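Local coordinates for Sel1 repeat family protein (Pseudomonas aeruginosa, PDB 6LCH), which acts as an immunity protein for the type VI secretion effector PldB, probably by binding it, and is built from Sel1 helical repeats, at residues G164-S169 against Q191-Q196; P18-Q23 against R56-A61; R207-E212 against M219-D224. All coordinates share one frame; numbering follows the deposited sequence.

Contact 1: residues G164-S169 against Q191-Q196; sequences GYAPAS and QVSVSQ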
ATOM      1  N   GLY A 164       3.632   8.672   1.909  1.00 15.33           N
ATOM      2  CA  GLY A 164       3.185   8.527   0.538  1.00 12.63           C
ATOM      3  C   GLY A 164       2.556   7.199   0.200  1.00 11.72           C
ATOM      4  O   GLY A 164       2.413   6.882  -0.985  1.00  8.24           O
ATOM      5  N   TYR A 165       2.167   6.415   1.201  1.00 13.39           N
ATOM      6  CA  TYR A 165       1.614   5.081   0.993  1.00  9.80           C
ATOM      7  C   TYR A 165       0.117   5.211   0.728  1.00 10.85           C
ATOM      8  O   TYR A 165      -0.660   5.518   1.638  1.00  8.13           O
ATOM      9  CB  TYR A 165       1.907   4.211   2.213  1.00  7.68           C
ATOM     10  CG  TYR A 165       1.402   2.792   2.135  1.00  8.30           C
ATOM     11  CD1 TYR A 165       0.415   2.343   3.000  1.00  6.67           C
ATOM     12  CD2 TYR A 165       1.923   1.893   1.213  1.00  8.12           C
ATOM     13  CE1 TYR A 165      -0.046   1.048   2.946  1.00  7.57           C
ATOM     14  CE2 TYR A 165       1.464   0.588   1.152  1.00  6.34           C
ATOM     15  CZ  TYR A 165       0.480   0.175   2.022  1.00  7.31           C
ATOM     16  OH  TYR A 165       0.016  -1.119   1.976  1.00  6.65           O
ATOM     17  N   ALA A 166      -0.282   4.973  -0.523  1.00 10.68           N
ATOM     18  CA  ALA A 166      -1.660   5.242  -0.931  1.00 10.06           C
ATOM     19  C   ALA A 166      -2.716   4.451  -0.164  1.00  8.71           C
ATOM     20  O   ALA A 166      -3.735   5.055   0.213  1.00  7.33           O
ATOM     21  CB  ALA A 166      -1.803   5.004  -2.440  1.00  7.95           C
ATOM     22  N   PRO A 167      -2.572   3.142   0.085  1.00  7.10           N
ATOM     23  CA  PRO A 167      -3.644   2.420   0.792  1.00  7.38           C
ATOM     24  C   PRO A 167      -3.923   2.947   2.188  1.00  6.01           C
ATOM     25  O   PRO A 167      -5.012   2.699   2.716  1.00  5.75           O
ATOM     26  CB  PRO A 167      -3.130   0.975   0.833  1.00  9.58           C
ATOM     27  CG  PRO A 167      -2.163   0.889  -0.286  1.00  9.34           C
ATOM     28  CD  PRO A 167      -1.495   2.222  -0.325  1.00  9.20           C
ATOM     29  N   ALA A 168      -2.978   3.656   2.807  1.00  7.28           N
ATOM     30  CA  ALA A 168      -3.256   4.272   4.100  1.00  8.12           C
ATOM     31  C   ALA A 168      -4.163   5.482   3.941  1.00  7.84           C
ATOM     32  O   ALA A 168      -5.084   5.686   4.740  1.00  5.64           O
ATOM     33  CB  ALA A 168      -1.953   4.668   4.789  1.00  5.86           C
ATOM     34  N   SER A 169      -3.909   6.301   2.917  1.00  6.35           N
ATOM     35  CA  SER A 169      -4.803   7.413   2.619  1.00  6.35           C
ATOM     36  C   SER A 169      -6.179   6.917   2.193  1.00  6.61           C
ATOM     37  O   SER A 169      -7.180   7.606   2.415  1.00  6.66           O
ATOM     38  CB  SER A 169      -4.197   8.300   1.530  1.00  7.07           C
ATOM     39  OG  SER A 169      -3.088   9.035   2.023  1.00 11.13           O
ATOM     40  N   GLN A 191      -8.805  11.209  -2.737  1.00  8.55           N
ATOM     41  CA  GLN A 191      -8.070  11.840  -3.829  1.00  9.80           C
ATOM     42  C   GLN A 191      -6.569  11.802  -3.571  1.00  7.58           C
ATOM     43  O   GLN A 191      -5.785  11.476  -4.470  1.00  5.04           O
ATOM     44  CB  GLN A 191      -8.547  13.278  -4.032  1.00  8.71           C
ATOM     45  CG  GLN A 191      -8.133  13.853  -5.384  1.00 11.89           C
ATOM     46  CD  GLN A 191      -8.281  15.359  -5.464  1.00 10.55           C
ATOM     47  OE1 GLN A 191      -8.267  16.052  -4.448  1.00 13.58           O
ATOM     48  NE2 GLN A 191      -8.420  15.876  -6.681  1.00 13.90           N
ATOM     49  N   VAL A 192      -6.150  12.133  -2.345  1.00  8.20           N
ATOM     50  CA  VAL A 192      -4.735  12.034  -1.986  1.00  6.89           C
ATOM     51  C   VAL A 192      -4.225  10.622  -2.235  1.00  7.09           C
ATOM     52  O   VAL A 192      -3.104  10.425  -2.725  1.00 10.07           O
ATOM     53  CB  VAL A 192      -4.525  12.461  -0.521  1.00  6.46           C
ATOM     54  CG1 VAL A 192      -3.161  12.004  -0.017  1.00  9.03           C
ATOM     55  CG2 VAL A 192      -4.675  13.961  -0.378  1.00  6.86           C
ATOM     56  N   SER A 193      -5.047   9.620  -1.919  1.00  6.61           N
ATOM     57  CA  SER A 193      -4.691   8.234  -2.200  1.00  7.57           C
ATOM     58  C   SER A 193      -4.419   8.025  -3.683  1.00  8.84           C
ATOM     59  O   SER A 193      -3.451   7.350  -4.054  1.00  8.18           O
ATOM     60  CB  SER A 193      -5.809   7.310  -1.718  1.00  6.69           C
ATOM     61  OG  SER A 193      -5.466   5.949  -1.899  1.00  6.62           O
ATOM     62  N   VAL A 194      -5.254   8.607  -4.547  1.00  8.84           N
ATOM     63  CA  VAL A 194      -5.046   8.486  -5.988  1.00  8.60           C
ATOM     64  C   VAL A 194      -3.701   9.081  -6.385  1.00  8.10           C
ATOM     65  O   VAL A 194      -2.911   8.451  -7.097  1.00 10.99           O
ATOM     66  CB  VAL A 194      -6.200   9.152  -6.757  1.00  8.13           C
ATOM     67  CG1 VAL A 194      -5.957   9.055  -8.254  1.00 12.49           C
ATOM     68  CG2 VAL A 194      -7.521   8.516  -6.380  1.00  7.77           C
ATOM     69  N   SER A 195      -3.420  10.303  -5.927  1.00  7.21           N
ATOM     70  CA  SER A 195      -2.161  10.963  -6.261  1.00 12.57           C
ATOM     71  C   SER A 195      -0.940  10.195  -5.772  1.00 11.84           C
ATOM     72  O   SER A 195       0.175  10.496  -6.215  1.00 11.02           O
ATOM     73  CB  SER A 195      -2.139  12.382  -5.688  1.00 14.78           C
ATOM     74  OG  SER A 195      -2.154  12.375  -4.270  1.00 11.70           O
ATOM     75  N   GLN A 196      -1.118   9.217  -4.884  1.00 12.07           N
ATOM     76  CA  GLN A 196      -0.032   8.380  -4.393  1.00 10.42           C
ATOM     77  C   GLN A 196       0.002   7.010  -5.057  1.00 12.53           C
ATOM     78  O   GLN A 196       0.724   6.125  -4.586  1.00 13.81           O
ATOM     79  CB  GLN A 196      -0.138   8.211  -2.877  1.00 12.07           C
ATOM     80  CG  GLN A 196      -0.016   9.494  -2.083  1.00 11.62           C
ATOM     81  CD  GLN A 196      -0.568   9.340  -0.685  1.00 11.26           C
ATOM     82  OE1 GLN A 196      -1.330   8.414  -0.413  1.00 11.36           O
ATOM     83  NE2 GLN A 196      -0.188  10.244   0.210  1.00 12.64           N
TER
HETATM   84  O   HOH W   1       1.503   4.456  -2.686  1.00 10.43           O
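The flat amide of Gln-196 meets Ser-169 through its oxygen: OE1 accepts from Ser-169 OG (3.1 Å), the donor lying 22° from the carbonyl plane, and the same OE1 comes within 3.2 Å of Ala-166 CA. The other flat group, the Tyr-165 ring, has Pro-167 CD over the centre of one face, while Pro-133, Pro-134 and Thr-137 of helix 133-146 also touch its side chain. Gln-196 gets there with CG anti to its carbonyl carbon (chi1 -62°) and an extended chain that passes Gly-164 O, with CB 3.4 Å from that oxygen. These residues join the two antiparallel helices of the Sel1 repeat 166-198, where the start of helix 166-178 meets the end of helix 183-195. Small side chains suit so close an approach: Ala-166 CA and Ser-193 CA are 4.4 Å apart, and Ala-166 CB rests 3.3 Å from Ser-193 O. Ser-193 OG donates to Ala-166 O (2.9 Å) from well above the carbonyl plane, 57° out of it. Gly-164 takes the positive phi of the turn. A water bridges both segments, donating to Gly-164 O and Gln-196 O and accepting from Ala-166 N.

Contact 2: residues P18-Q23 against R56-A61; sequences PPLDPQ and RGHWKA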
ATOM      1  N   PRO A  18      18.905  -0.555   3.926  1.00 19.42           N
ATOM      2  CA  PRO A  18      20.296  -0.752   3.515  1.00 21.05           C
ATOM      3  C   PRO A  18      20.571  -0.044   2.201  1.00 21.65           C
ATOM      4  O   PRO A  18      19.629   0.365   1.506  1.00 23.74           O
ATOM      5  CB  PRO A  18      20.400  -2.278   3.367  1.00 20.38           C
ATOM      6  CG  PRO A  18      19.020  -2.699   3.004  1.00 14.14           C
ATOM      7  CD  PRO A  18      18.095  -1.773   3.744  1.00 16.94           C
ATOM      8  N   PRO A  19      21.840   0.139   1.828  1.00 22.13           N
ATOM      9  CA  PRO A  19      22.135   0.832   0.567  1.00 24.66           C
ATOM     10  C   PRO A  19      21.618   0.054  -0.635  1.00 18.89           C
ATOM     11  O   PRO A  19      21.656  -1.178  -0.664  1.00 22.41           O
ATOM     12  CB  PRO A  19      23.667   0.928   0.564  1.00 25.36           C
ATOM     13  CG  PRO A  19      24.121  -0.144   1.504  1.00 30.12           C
ATOM     14  CD  PRO A  19      23.067  -0.204   2.566  1.00 22.90           C
ATOM     15  N   LEU A  20      21.119   0.789  -1.627  1.00 19.39           N
ATOM     16  CA  LEU A  20      20.560   0.189  -2.835  1.00 15.44           C
ATOM     17  C   LEU A  20      21.688  -0.049  -3.832  1.00 14.68           C
ATOM     18  O   LEU A  20      22.301   0.903  -4.323  1.00 15.03           O
ATOM     19  CB  LEU A  20      19.484   1.086  -3.440  1.00 18.30           C
ATOM     20  CG  LEU A  20      18.596   0.423  -4.496  1.00 15.02           C
ATOM     21  CD1 LEU A  20      17.443  -0.316  -3.832  1.00 11.41           C
ATOM     22  CD2 LEU A  20      18.078   1.448  -5.501  1.00 13.69           C
ATOM     23  N   ASP A  21      21.957  -1.313  -4.132  1.00 15.36           N
ATOM     24  CA  ASP A  21      23.043  -1.640  -5.050  1.00 13.99           C
ATOM     25  C   ASP A  21      22.651  -1.282  -6.480  1.00 11.04           C
ATOM     26  O   ASP A  21      21.570  -1.671  -6.934  1.00 13.16           O
ATOM     27  CB  ASP A  21      23.400  -3.121  -4.967  1.00 12.65           C
ATOM     28  CG  ASP A  21      24.448  -3.517  -5.988  1.00 14.04           C
ATOM     29  OD1 ASP A  21      25.634  -3.185  -5.773  1.00 12.71           O
ATOM     30  OD2 ASP A  21      24.086  -4.142  -7.009  1.00 10.29           O
ATOM     31  N   PRO A  22      23.487  -0.538  -7.210  1.00 14.36           N
ATOM     32  CA  PRO A  22      23.130  -0.193  -8.604  1.00 12.65           C
ATOM     33  C   PRO A  22      23.027  -1.385  -9.549  1.00 11.06           C
ATOM     34  O   PRO A  22      22.041  -1.484 -10.294  1.00  9.90           O
ATOM     35  CB  PRO A  22      24.252   0.774  -9.007  1.00 10.10           C
ATOM     36  CG  PRO A  22      24.656   1.415  -7.712  1.00 15.10           C
ATOM     37  CD  PRO A  22      24.561   0.322  -6.683  1.00 11.26           C
ATOM     38  N   GLN A  23      24.021  -2.283  -9.565  1.00  8.55           N
ATOM     39  CA  GLN A  23      23.940  -3.466 -10.426  1.00  8.07           C
ATOM     40  C   GLN A  23      22.689  -4.288 -10.143  1.00  8.09           C
ATOM     41  O   GLN A  23      22.029  -4.770 -11.074  1.00  6.49           O
ATOM     42  CB  GLN A  23      25.179  -4.352 -10.253  1.00  8.99           C
ATOM     43  CG  GLN A  23      25.037  -5.698 -10.979  1.00  8.10           C
ATOM     44  CD  GLN A  23      26.194  -6.673 -10.748  1.00 12.75           C
ATOM     45  OE1 GLN A  23      26.633  -6.901  -9.624  1.00  7.89           O
ATOM     46  NE2 GLN A  23      26.729  -7.216 -11.844  1.00 13.19           N
ATOM     47  N   ARG A  56      22.447 -10.207  -4.165  1.00 10.02           N
ATOM     48  CA  ARG A  56      23.287  -9.046  -3.911  1.00  9.37           C
ATOM     49  C   ARG A  56      22.727  -8.151  -2.814  1.00  9.11           C
ATOM     50  O   ARG A  56      23.328  -7.116  -2.515  1.00  9.83           O
ATOM     51  CB  ARG A  56      23.482  -8.234  -5.197  1.00  8.12           C
ATOM     52  CG  ARG A  56      24.475  -8.844  -6.158  1.00 11.78           C
ATOM     53  CD  ARG A  56      24.834  -7.889  -7.283  1.00  9.63           C
ATOM     54  NE  ARG A  56      25.738  -6.810  -6.885  1.00 10.85           N
ATOM     55  CZ  ARG A  56      27.055  -6.946  -6.747  1.00 11.36           C
ATOM     56  NH1 ARG A  56      27.633  -8.119  -6.964  1.00 11.79           N
ATOM     57  NH2 ARG A  56      27.795  -5.906  -6.396  1.00 15.01           N
ATOM     58  N   GLY A  57      21.599  -8.523  -2.217  1.00  8.48           N
ATOM     59  CA  GLY A  57      21.025  -7.789  -1.108  1.00  8.08           C
ATOM     60  C   GLY A  57      19.881  -6.858  -1.445  1.00  6.87           C
ATOM     61  O   GLY A  57      19.452  -6.094  -0.571  1.00  6.85           O
ATOM     62  N   HIS A  58      19.377  -6.887  -2.675  1.00  3.78           N
ATOM     63  CA  HIS A  58      18.304  -5.983  -3.071  1.00  5.70           C
ATOM     64  C   HIS A  58      17.008  -6.382  -2.373  1.00  3.52           C
ATOM     65  O   HIS A  58      16.515  -7.497  -2.566  1.00  3.25           O
ATOM     66  CB  HIS A  58      18.128  -6.013  -4.587  1.00  4.25           C
ATOM     67  CG  HIS A  58      17.412  -4.818  -5.131  1.00  4.70           C
ATOM     68  ND1 HIS A  58      16.039  -4.699  -5.107  1.00  5.43           N
ATOM     69  CD2 HIS A  58      17.881  -3.685  -5.706  1.00  4.26           C
ATOM     70  CE1 HIS A  58      15.691  -3.545  -5.653  1.00  4.96           C
ATOM     71  NE2 HIS A  58      16.790  -2.912  -6.022  1.00  7.33           N
ATOM     72  N   TRP A  59      16.445  -5.473  -1.571  1.00  4.77           N
ATOM     73  CA  TRP A  59      15.344  -5.887  -0.706  1.00  4.06           C
ATOM     74  C   TRP A  59      13.991  -5.854  -1.409  1.00  4.82           C
ATOM     75  O   TRP A  59      13.114  -6.662  -1.080  1.00  4.09           O
ATOM     76  CB  TRP A  59      15.335  -5.056   0.585  1.00  3.51           C
ATOM     77  CG  TRP A  59      14.933  -3.625   0.451  1.00  4.50           C
ATOM     78  CD1 TRP A  59      15.757  -2.554   0.263  1.00  4.55           C
ATOM     79  CD2 TRP A  59      13.601  -3.099   0.522  1.00  4.56           C
ATOM     80  NE1 TRP A  59      15.021  -1.397   0.201  1.00  6.58           N
ATOM     81  CE2 TRP A  59      13.693  -1.704   0.357  1.00  5.64           C
ATOM     82  CE3 TRP A  59      12.339  -3.677   0.702  1.00  4.09           C
ATOM     83  CZ2 TRP A  59      12.571  -0.875   0.372  1.00  6.80           C
ATOM     84  CZ3 TRP A  59      11.227  -2.853   0.711  1.00  5.98           C
ATOM     85  CH2 TRP A  59      11.349  -1.467   0.549  1.00  6.74           C
ATOM     86  N   LYS A  60      13.794  -4.966  -2.383  1.00  4.62           N
ATOM     87  CA  LYS A  60      12.550  -5.014  -3.143  1.00  4.03           C
ATOM     88  C   LYS A  60      12.508  -6.241  -4.042  1.00  3.51           C
ATOM     89  O   LYS A  60      11.444  -6.838  -4.243  1.00  3.49           O
ATOM     90  CB  LYS A  60      12.374  -3.733  -3.953  1.00  4.76           C
ATOM     91  CG  LYS A  60      11.959  -2.549  -3.106  1.00  5.53           C
ATOM     92  CD  LYS A  60      12.442  -1.245  -3.698  1.00  7.43           C
ATOM     93  CE  LYS A  60      11.818  -0.062  -2.981  1.00  9.52           C
ATOM     94  NZ  LYS A  60      10.387   0.113  -3.353  1.00 11.10           N
ATOM     95  N   ALA A  61      13.659  -6.645  -4.579  1.00  3.11           N
ATOM     96  CA  ALA A  61      13.719  -7.879  -5.354  1.00  3.92           C
ATOM     97  C   ALA A  61      13.367  -9.087  -4.497  1.00  2.67           C
ATOM     98  O   ALA A  61      12.684 -10.004  -4.961  1.00  1.88           O
ATOM     99  CB  ALA A  61      15.108  -8.042  -5.969  1.00  2.86           C
TER
HETATM  100  O   HOH W   2      21.488  -4.275   0.517  1.00 14.18           O
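A Schellman motif at Gly-57 ends helix 43-55 and His-58 at once N-caps helix 59-70; this tight turn within the Sel1 repeat region packs against the chain that enters helix 22-34, through Arg-56 with Asp-21 and His-58 with Leu-20. Glycine suits position 57 because of its positive phi. Arg-56, its chain bent at chi3 (75°), swings its guanidinium to the helix entrance. There NE donates to Asp-21 OD2 (3.1 Å, N-H...O angle 158°) in a salt bridge. Asp-21 lies at the guanidinium edge, but its own oxygen is met from above the carboxylate plane. The same OD2 caps helix 22-34 by accepting from Ala-24 N, so one carboxylate oxygen serves both the helix and the arginine. Gln-23 OE1 sits over a guanidinium face, 2.9 Å from Arg-56 CZ, an approach without a hydrogen bond that the positive charge probably favours.

Farther along, Leu-20 puts CD1 3.5 Å from His-58 NE2, and Pro-18 CG leans on Trp-59 CD1 at 4.3 Å. The imidazole stacks on Tyr-28 and is held at both nitrogens: NE2 pairs with Asp-25 OD1, and ND1 accepts in the ring plane from Ala-61 N at 3.1 Å.

Contact 3: residues R207-E212 against M219-D224; sequences RVFGSE and MWYAPD
With CG anti to its carbonyl carbon (chi1 -57°), Phe-209 lays its ring alongside the side chain of Asp-224, while Val-208, whose CG1 is anti to the backbone N (chi1 158°), brings that methyl onto a face of the ring and up to Tyr-221 CB. Val-208 CG1 stands over the centre of that face of the Phe-209 ring and lies 4.1 Å from Tyr-221 CB. A branched residue suits this place, since the other methyl, CG2, turns to Met-219 CE at 4.5 Å. At the edge of the phenyl ring, in its plane, Ala-222 O approaches CD1 (3.8 Å), where the slightly positive ring hydrogens can face a carbonyl oxygen. The Phe-209 and Asp-224 side chains run the same way, CB to CB 4.0 Å, with ring and carboxylate planes nearly perpendicular.

The backbones are fastened by one bond, Asp-224 N to Phe-209 O (2.9 Å), almost straight at 176°. Directly before it, Pro-223 has no N-H to offer but gives a compact apolar surface, its CB 3.6 Å from Ser-211 CA and its CG 3.9 Å from Gly-210 O. Gly-210, lacking a side chain, lets the Glu-212 carboxylate fold back close to its CA.

Thus the loop that leaves helix 199-208 returns to its own beginning just before the next helix. Asp-224 is the N-cap of helix 225-240, its OD1 making a weak bond to Leu-227 N. Met-219 and Tyr-221, both buried, rest on helix 183-195, both touching Leu-187; the C-terminal loop adds His-258, which bonds Met-219 O and meets the Tyr-221 ring edge-to-face, and Pro-256 against Phe-209.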
ATOM      1  N   ARG A 207     -16.620   5.750  -9.583  1.00  9.96           N
ATOM      2  CA  ARG A 207     -18.021   5.460  -9.296  1.00 11.02           C
ATOM      3  C   ARG A 207     -18.691   6.594  -8.531  1.00 10.55           C
ATOM      4  O   ARG A 207     -19.895   6.822  -8.700  1.00  9.60           O
ATOM      5  CB  ARG A 207     -18.132   4.154  -8.512  1.00 16.13           C
ATOM      6  CG  ARG A 207     -17.297   3.025  -9.093  1.00 15.96           C
ATOM      7  CD  ARG A 207     -18.069   1.718  -9.110  1.00 16.39           C
ATOM      8  NE  ARG A 207     -19.426   1.879  -9.621  1.00 23.26           N
ATOM      9  CZ  ARG A 207     -20.518   1.445  -8.999  1.00 20.52           C
ATOM     10  NH1 ARG A 207     -20.419   0.818  -7.835  1.00 20.77           N
ATOM     11  NH2 ARG A 207     -21.712   1.638  -9.543  1.00 21.29           N
ATOM     12  N   VAL A 208     -17.935   7.305  -7.691  1.00  7.27           N
ATOM     13  CA  VAL A 208     -18.473   8.473  -6.994  1.00  7.19           C
ATOM     14  C   VAL A 208     -19.078   9.450  -7.996  1.00  9.07           C
ATOM     15  O   VAL A 208     -20.209   9.925  -7.834  1.00  7.02           O
ATOM     16  CB  VAL A 208     -17.373   9.143  -6.150  1.00  8.11           C
ATOM     17  CG1 VAL A 208     -17.724  10.590  -5.860  1.00  7.67           C
ATOM     18  CG2 VAL A 208     -17.133   8.365  -4.861  1.00  4.51           C
ATOM     19  N   PHE A 209     -18.339   9.745  -9.064  1.00  7.46           N
ATOM     20  CA  PHE A 209     -18.789  10.683 -10.081  1.00  9.56           C
ATOM     21  C   PHE A 209     -19.422   9.983 -11.279  1.00  9.78           C
ATOM     22  O   PHE A 209     -19.564  10.593 -12.345  1.00 13.73           O
ATOM     23  CB  PHE A 209     -17.622  11.573 -10.506  1.00 11.16           C
ATOM     24  CG  PHE A 209     -17.009  12.328  -9.361  1.00  8.36           C
ATOM     25  CD1 PHE A 209     -17.736  13.307  -8.702  1.00  9.65           C
ATOM     26  CD2 PHE A 209     -15.727  12.039  -8.922  1.00  7.88           C
ATOM     27  CE1 PHE A 209     -17.193  14.002  -7.646  1.00  8.65           C
ATOM     28  CE2 PHE A 209     -15.176  12.729  -7.855  1.00  7.53           C
ATOM     29  CZ  PHE A 209     -15.910  13.712  -7.215  1.00  8.86           C
ATOM     30  N   GLY A 210     -19.815   8.722 -11.119  1.00 10.84           N
ATOM     31  CA  GLY A 210     -20.559   8.019 -12.149  1.00 10.31           C
ATOM     32  C   GLY A 210     -22.058   8.208 -11.971  1.00 11.07           C
ATOM     33  O   GLY A 210     -22.572   8.208 -10.855  1.00 11.11           O
ATOM     34  N   SER A 211     -22.754   8.373 -13.097  1.00 11.00           N
ATOM     35  CA  SER A 211     -24.198   8.576 -13.049  1.00 14.68           C
ATOM     36  C   SER A 211     -24.939   7.303 -12.664  1.00 13.17           C
ATOM     37  O   SER A 211     -26.002   7.371 -12.036  1.00 16.84           O
ATOM     38  CB  SER A 211     -24.690   9.083 -14.399  1.00 14.99           C
ATOM     39  OG  SER A 211     -24.520   8.097 -15.401  1.00 16.38           O
ATOM     40  N   GLU A 212     -24.396   6.145 -13.027  1.00 13.81           N
ATOM     41  CA  GLU A 212     -25.005   4.848 -12.762  1.00 13.70           C
ATOM     42  C   GLU A 212     -24.834   4.383 -11.319  1.00 15.42           C
ATOM     43  O   GLU A 212     -25.386   3.340 -10.954  1.00 15.92           O
ATOM     44  CB  GLU A 212     -24.416   3.801 -13.714  1.00 19.73           C
ATOM     45  CG  GLU A 212     -23.026   3.300 -13.317  1.00 16.92           C
ATOM     46  CD  GLU A 212     -21.980   4.403 -13.289  1.00 21.09           C
ATOM     47  OE1 GLU A 212     -22.013   5.287 -14.175  1.00 19.51           O
ATOM     48  OE2 GLU A 212     -21.126   4.388 -12.374  1.00 20.97           O
ATOM     49  N   MET A 219     -21.897   8.851  -1.919  1.00 11.21           N
ATOM     50  CA  MET A 219     -21.984   9.858  -0.862  1.00 11.91           C
ATOM     51  C   MET A 219     -22.853  11.043  -1.276  1.00 11.32           C
ATOM     52  O   MET A 219     -22.665  12.161  -0.782  1.00 11.95           O
ATOM     53  CB  MET A 219     -20.589  10.328  -0.430  1.00  8.14           C
ATOM     54  CG  MET A 219     -19.603   9.178  -0.237  1.00 11.50           C
ATOM     55  SD  MET A 219     -18.079   9.618   0.619  1.00 10.39           S
ATOM     56  CE  MET A 219     -16.970  10.046  -0.712  1.00  9.53           C
ATOM     57  N   TRP A 220     -23.798  10.802  -2.188  1.00 12.06           N
ATOM     58  CA  TRP A 220     -24.734  11.814  -2.675  1.00  9.90           C
ATOM     59  C   TRP A 220     -24.019  12.957  -3.387  1.00 12.76           C
ATOM     60  O   TRP A 220     -24.508  14.087  -3.417  1.00 13.74           O
ATOM     61  CB  TRP A 220     -25.622  12.336  -1.542  1.00 12.99           C
ATOM     62  CG  TRP A 220     -26.562  11.283  -1.064  1.00 14.22           C
ATOM     63  CD1 TRP A 220     -27.732  10.901  -1.656  1.00 14.54           C
ATOM     64  CD2 TRP A 220     -26.399  10.444   0.083  1.00 14.82           C
ATOM     65  NE1 TRP A 220     -28.317   9.886  -0.935  1.00 16.01           N
ATOM     66  CE2 TRP A 220     -27.517   9.586   0.137  1.00 12.49           C
ATOM     67  CE3 TRP A 220     -25.421  10.341   1.078  1.00 16.57           C
ATOM     68  CZ2 TRP A 220     -27.684   8.638   1.143  1.00 16.42           C
ATOM     69  CZ3 TRP A 220     -25.588   9.398   2.078  1.00 15.81           C
ATOM     70  CH2 TRP A 220     -26.710   8.560   2.103  1.00 18.39           C
ATOM     71  N   TYR A 221     -22.855  12.671  -3.966  1.00 10.29           N
ATOM     72  CA  TYR A 221     -22.206  13.626  -4.847  1.00 11.66           C
ATOM     73  C   TYR A 221     -22.863  13.589  -6.220  1.00 11.62           C
ATOM     74  O   TYR A 221     -23.296  12.537  -6.699  1.00 10.21           O
ATOM     75  CB  TYR A 221     -20.713  13.325  -4.967  1.00 11.79           C
ATOM     76  CG  TYR A 221     -19.892  13.971  -3.877  1.00 12.60           C
ATOM     77  CD1 TYR A 221     -19.573  13.274  -2.718  1.00  9.71           C
ATOM     78  CD2 TYR A 221     -19.455  15.281  -3.998  1.00 12.65           C
ATOM     79  CE1 TYR A 221     -18.833  13.860  -1.720  1.00 10.44           C
ATOM     80  CE2 TYR A 221     -18.715  15.877  -3.004  1.00 13.44           C
ATOM     81  CZ  TYR A 221     -18.410  15.162  -1.866  1.00 13.95           C
ATOM     82  OH  TYR A 221     -17.672  15.752  -0.876  1.00 12.48           O
ATOM     83  N   ALA A 222     -22.958  14.753  -6.846  1.00 11.09           N
ATOM     84  CA  ALA A 222     -23.553  14.798  -8.167  1.00 12.03           C
ATOM     85  C   ALA A 222     -22.634  14.106  -9.171  1.00 13.48           C
ATOM     86  O   ALA A 222     -21.412  14.282  -9.117  1.00 14.31           O
ATOM     87  CB  ALA A 222     -23.819  16.237  -8.598  1.00 13.69           C
ATOM     88  N   PRO A 223     -23.184  13.280 -10.061  1.00 11.77           N
ATOM     89  CA  PRO A 223     -22.368  12.691 -11.126  1.00 12.40           C
ATOM     90  C   PRO A 223     -21.645  13.765 -11.928  1.00 13.47           C
ATOM     91  O   PRO A 223     -22.104  14.902 -12.048  1.00  9.20           O
ATOM     92  CB  PRO A 223     -23.393  11.949 -11.989  1.00 15.09           C
ATOM     93  CG  PRO A 223     -24.508  11.611 -11.045  1.00 16.12           C
ATOM     94  CD  PRO A 223     -24.524  12.674  -9.974  1.00 12.12           C
ATOM     95  N   ASP A 224     -20.493  13.385 -12.477  1.00 13.41           N
ATOM     96  CA  ASP A 224     -19.631  14.323 -13.191  1.00 14.76           C
ATOM     97  C   ASP A 224     -18.926  13.537 -14.285  1.00 17.23           C
ATOM     98  O   ASP A 224     -18.130  12.640 -13.988  1.00 16.22           O
ATOM     99  CB  ASP A 224     -18.636  14.983 -12.237  1.00 15.59           C
ATOM    100  CG  ASP A 224     -17.947  16.199 -12.842  1.00 17.89           C
ATOM    101  OD1 ASP A 224     -17.688  16.203 -14.065  1.00 18.24           O
ATOM    102  OD2 ASP A 224     -17.659  17.154 -12.087  1.00 16.10           O
TER

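How the contacts relate
From the N terminus, contact 2 comes first: it closes a loop holding most of helices 22-34 and 43-55, tying the entrance of the first to the start of helix 59-70. Contact 1 then closes a loop of about twenty residues over the hairpin of helices 166-178 and 183-195. Contact 3 follows after helix 199-208 and closes only six residues before helix 225-240. The three are in series, so none nests in or crosses another. The disulfide Cys-10 to Cys-159 spans the whole of contact 2 and ends before contact 1. Contacts 1 and 3 have centres about 20 Å apart; contacts 2 and 3, about 44 Å apart, lie on opposite sides of the chain's centre.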